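Leucine-rich repeat protein TpLRR (Treponema pallidum, PDB 6MLX) is of unknown function but folds as a secreted, probably periplasmic leucine-rich repeat protein of the BspA type, an architecture that often serves in binding other molecules. Local coordinates at residues 94-100 against 118-124. Numbering follows the deposited sequence.
Sequences IRHHAFH and GQDVFSS
Asp120 lays its CB over one face of the His97 imidazole, 3.8 Å from the ring centroid and 19° off the normal, a CH-pi contact that leaves the carboxylate nearly parallel to the ring; OD1 turns on to a salt bridge with Arg146. At the imidazole edge, ND1 shares a nearly straight 2.9 Å hydrogen bond with His96 ND1, which helps to hold the His97 ring in its rotation. The His97 ring also stacks with that of His74. Inside, Phe99 and Phe122 run alongside each other with planes only 2° apart, yet so slid that the rings barely overlap; CD2 of Phe99 meets CE1 of Phe122 at 3.5 Å. The short, branched Val121 meets three groups at once: its CG1, anti to the backbone N (chi1 160°), reaches the Phe99 edge, covers the rim of one Phe122 face and touches Ile94 CG2 at 3.6 Å. Three backbone bonds tie the coils: Gly118 N to Ile94 O (2.8 Å), His97 N to Gln119 O (3.0 Å) and Phe99 N to Val121 O (2.9 Å). Gly118, with no CB, lets the backbones approach closely, its CA 4.3 Å from His96 N. In both segments a type II then a type I turn follows a strand's end, and Phe76 continues the phenylalanine row; such stacking of equivalent turns is characteristic of leucine-rich repeat solenoids, here of the BspA type.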
loop_
_atom_site.group_PDB
_atom_site.type_symbol
_atom_site.label_atom_id
_atom_site.label_comp_id
_atom_site.label_asym_id
_atom_site.label_seq_id
_atom_site.Cartn_x
_atom_site.Cartn_y
_atom_site.Cartn_z
ATOM N N ILE A 94 -4.004 4.144 -4.028
ATOM C CA ILE A 94 -3.435 2.831 -4.305
ATOM C C ILE A 94 -4.604 1.856 -4.297
ATOM O O ILE A 94 -5.248 1.661 -3.256
ATOM C CB ILE A 94 -2.372 2.432 -3.271
ATOM C CG1 ILE A 94 -1.252 3.465 -3.215
ATOM C CG2 ILE A 94 -1.808 1.065 -3.592
ATOM C CD1 ILE A 94 -0.226 3.196 -2.146
ATOM N N ARG A 95 -4.884 1.248 -5.449
ATOM C CA ARG A 95 -6.057 0.403 -5.604
ATOM C C ARG A 95 -5.792 -1.014 -5.087
ATOM O O ARG A 95 -4.678 -1.371 -4.693
ATOM C CB ARG A 95 -6.519 0.405 -7.061
ATOM C CG ARG A 95 -7.053 1.757 -7.467
ATOM C CD ARG A 95 -7.843 1.751 -8.750
ATOM N NE ARG A 95 -8.659 2.965 -8.796
ATOM C CZ ARG A 95 -9.103 3.536 -9.912
ATOM N NH1 ARG A 95 -8.793 3.011 -11.089
ATOM N NH2 ARG A 95 -9.830 4.649 -9.840
ATOM N N HIS A 96 -6.842 -1.822 -5.073
ATOM C CA HIS A 96 -6.815 -3.044 -4.287
ATOM C C HIS A 96 -5.756 -4.028 -4.800
ATOM O O HIS A 96 -5.434 -4.083 -5.993
ATOM C CB HIS A 96 -8.213 -3.676 -4.243
ATOM C CG HIS A 96 -8.727 -4.152 -5.565
ATOM N ND1 HIS A 96 -8.512 -5.434 -6.027
ATOM C CD2 HIS A 96 -9.491 -3.536 -6.501
ATOM C CE1 HIS A 96 -9.099 -5.580 -7.201
ATOM N NE2 HIS A 96 -9.703 -4.444 -7.513
ATOM N N HIS A 97 -5.160 -4.755 -3.857
ATOM C CA HIS A 97 -4.141 -5.777 -4.093
ATOM C C HIS A 97 -2.873 -5.231 -4.733
ATOM O O HIS A 97 -2.055 -6.014 -5.222
ATOM C CB HIS A 97 -4.686 -6.933 -4.961
ATOM C CG HIS A 97 -5.785 -7.717 -4.312
ATOM N ND1 HIS A 97 -7.107 -7.350 -4.400
ATOM C CD2 HIS A 97 -5.755 -8.844 -3.557
ATOM C CE1 HIS A 97 -7.848 -8.213 -3.726
ATOM N NE2 HIS A 97 -7.051 -9.131 -3.207
ATOM N N ALA A 98 -2.677 -3.910 -4.745
ATOM C CA ALA A 98 -1.595 -3.338 -5.543
ATOM C C ALA A 98 -0.231 -3.919 -5.183
ATOM O O ALA A 98 0.634 -4.036 -6.055
ATOM C CB ALA A 98 -1.559 -1.822 -5.397
ATOM N N PHE A 99 -0.017 -4.294 -3.919
ATOM C CA PHE A 99 1.250 -4.882 -3.487
ATOM C C PHE A 99 1.038 -6.256 -2.874
ATOM O O PHE A 99 1.807 -6.695 -2.014
ATOM C CB PHE A 99 1.977 -3.959 -2.514
ATOM C CG PHE A 99 2.388 -2.659 -3.129
ATOM C CD1 PHE A 99 3.537 -2.581 -3.904
ATOM C CD2 PHE A 99 1.612 -1.519 -2.959
ATOM C CE1 PHE A 99 3.925 -1.392 -4.487
ATOM C CE2 PHE A 99 1.993 -0.312 -3.536
ATOM C CZ PHE A 99 3.156 -0.253 -4.308
ATOM N N HIS A 100 -0.008 -6.943 -3.317
ATOM C CA HIS A 100 -0.276 -8.292 -2.845
ATOM C C HIS A 100 0.940 -9.186 -3.085
ATOM O O HIS A 100 1.545 -9.162 -4.161
ATOM C CB HIS A 100 -1.536 -8.824 -3.551
ATOM C CG HIS A 100 -1.830 -10.268 -3.286
ATOM N ND1 HIS A 100 -2.335 -10.723 -2.086
ATOM C CD2 HIS A 100 -1.691 -11.360 -4.074
ATOM C CE1 HIS A 100 -2.486 -12.035 -2.145
ATOM N NE2 HIS A 100 -2.108 -12.444 -3.344
ATOM N N GLY A 118 -6.839 0.895 -1.039
ATOM C CA GLY A 118 -7.899 -0.054 -1.324
ATOM C C GLY A 118 -7.798 -1.313 -0.477
ATOM O O GLY A 118 -6.916 -1.468 0.367
ATOM N N GLN A 119 -8.728 -2.239 -0.723
ATOM C CA GLN A 119 -8.723 -3.520 -0.017
ATOM C C GLN A 119 -7.458 -4.317 -0.323
ATOM O O GLN A 119 -6.953 -4.302 -1.448
ATOM C CB GLN A 119 -9.948 -4.362 -0.410
ATOM C CG GLN A 119 -11.282 -3.739 -0.104
ATOM C CD GLN A 119 -12.463 -4.654 -0.432
ATOM O OE1 GLN A 119 -13.520 -4.560 0.201
ATOM N NE2 GLN A 119 -12.292 -5.534 -1.425
ATOM N N ASP A 120 -6.952 -5.023 0.696
ATOM C CA ASP A 120 -5.902 -6.040 0.537
ATOM C C ASP A 120 -4.639 -5.505 -0.143
ATOM O O ASP A 120 -3.904 -6.262 -0.785
ATOM C CB ASP A 120 -6.431 -7.265 -0.226
ATOM C CG ASP A 120 -7.575 -7.959 0.511
ATOM O OD1 ASP A 120 -7.306 -8.702 1.463
ATOM O OD2 ASP A 120 -8.748 -7.735 0.168
ATOM N N VAL A 121 -4.350 -4.207 0.009
ATOM C CA VAL A 121 -3.268 -3.610 -0.772
ATOM C C VAL A 121 -1.927 -4.217 -0.383
ATOM O O VAL A 121 -1.092 -4.511 -1.246
ATOM C CB VAL A 121 -3.264 -2.077 -0.622
ATOM C CG1 VAL A 121 -1.895 -1.511 -1.009
ATOM C CG2 VAL A 121 -4.357 -1.461 -1.504
ATOM N N PHE A 122 -1.700 -4.422 0.913
ATOM C CA PHE A 122 -0.460 -5.022 1.385
ATOM C C PHE A 122 -0.692 -6.432 1.908
ATOM O O PHE A 122 0.055 -6.919 2.755
ATOM C CB PHE A 122 0.199 -4.124 2.431
ATOM C CG PHE A 122 0.537 -2.761 1.895
ATOM C CD1 PHE A 122 1.647 -2.581 1.073
ATOM C CD2 PHE A 122 -0.286 -1.670 2.154
ATOM C CE1 PHE A 122 1.945 -1.329 0.545
ATOM C CE2 PHE A 122 0.009 -0.423 1.644
ATOM C CZ PHE A 122 1.117 -0.250 0.823
ATOM N N SER A 123 -1.733 -7.090 1.396
ATOM C CA SER A 123 -2.004 -8.485 1.728
ATOM C C SER A 123 -0.771 -9.342 1.466
ATOM O O SER A 123 -0.157 -9.256 0.400
ATOM C CB SER A 123 -3.195 -8.992 0.900
ATOM O OG SER A 123 -3.483 -10.353 1.208
ATOM N N SER A 124 -0.388 -10.140 2.463
ATOM C CA SER A 124 0.763 -11.053 2.368
ATOM C C SER A 124 2.080 -10.328 2.105
ATOM O O SER A 124 3.002 -10.896 1.517
ATOM C CB SER A 124 0.541 -12.129 1.298
ATOM O OG SER A 124 -0.444 -13.054 1.719
#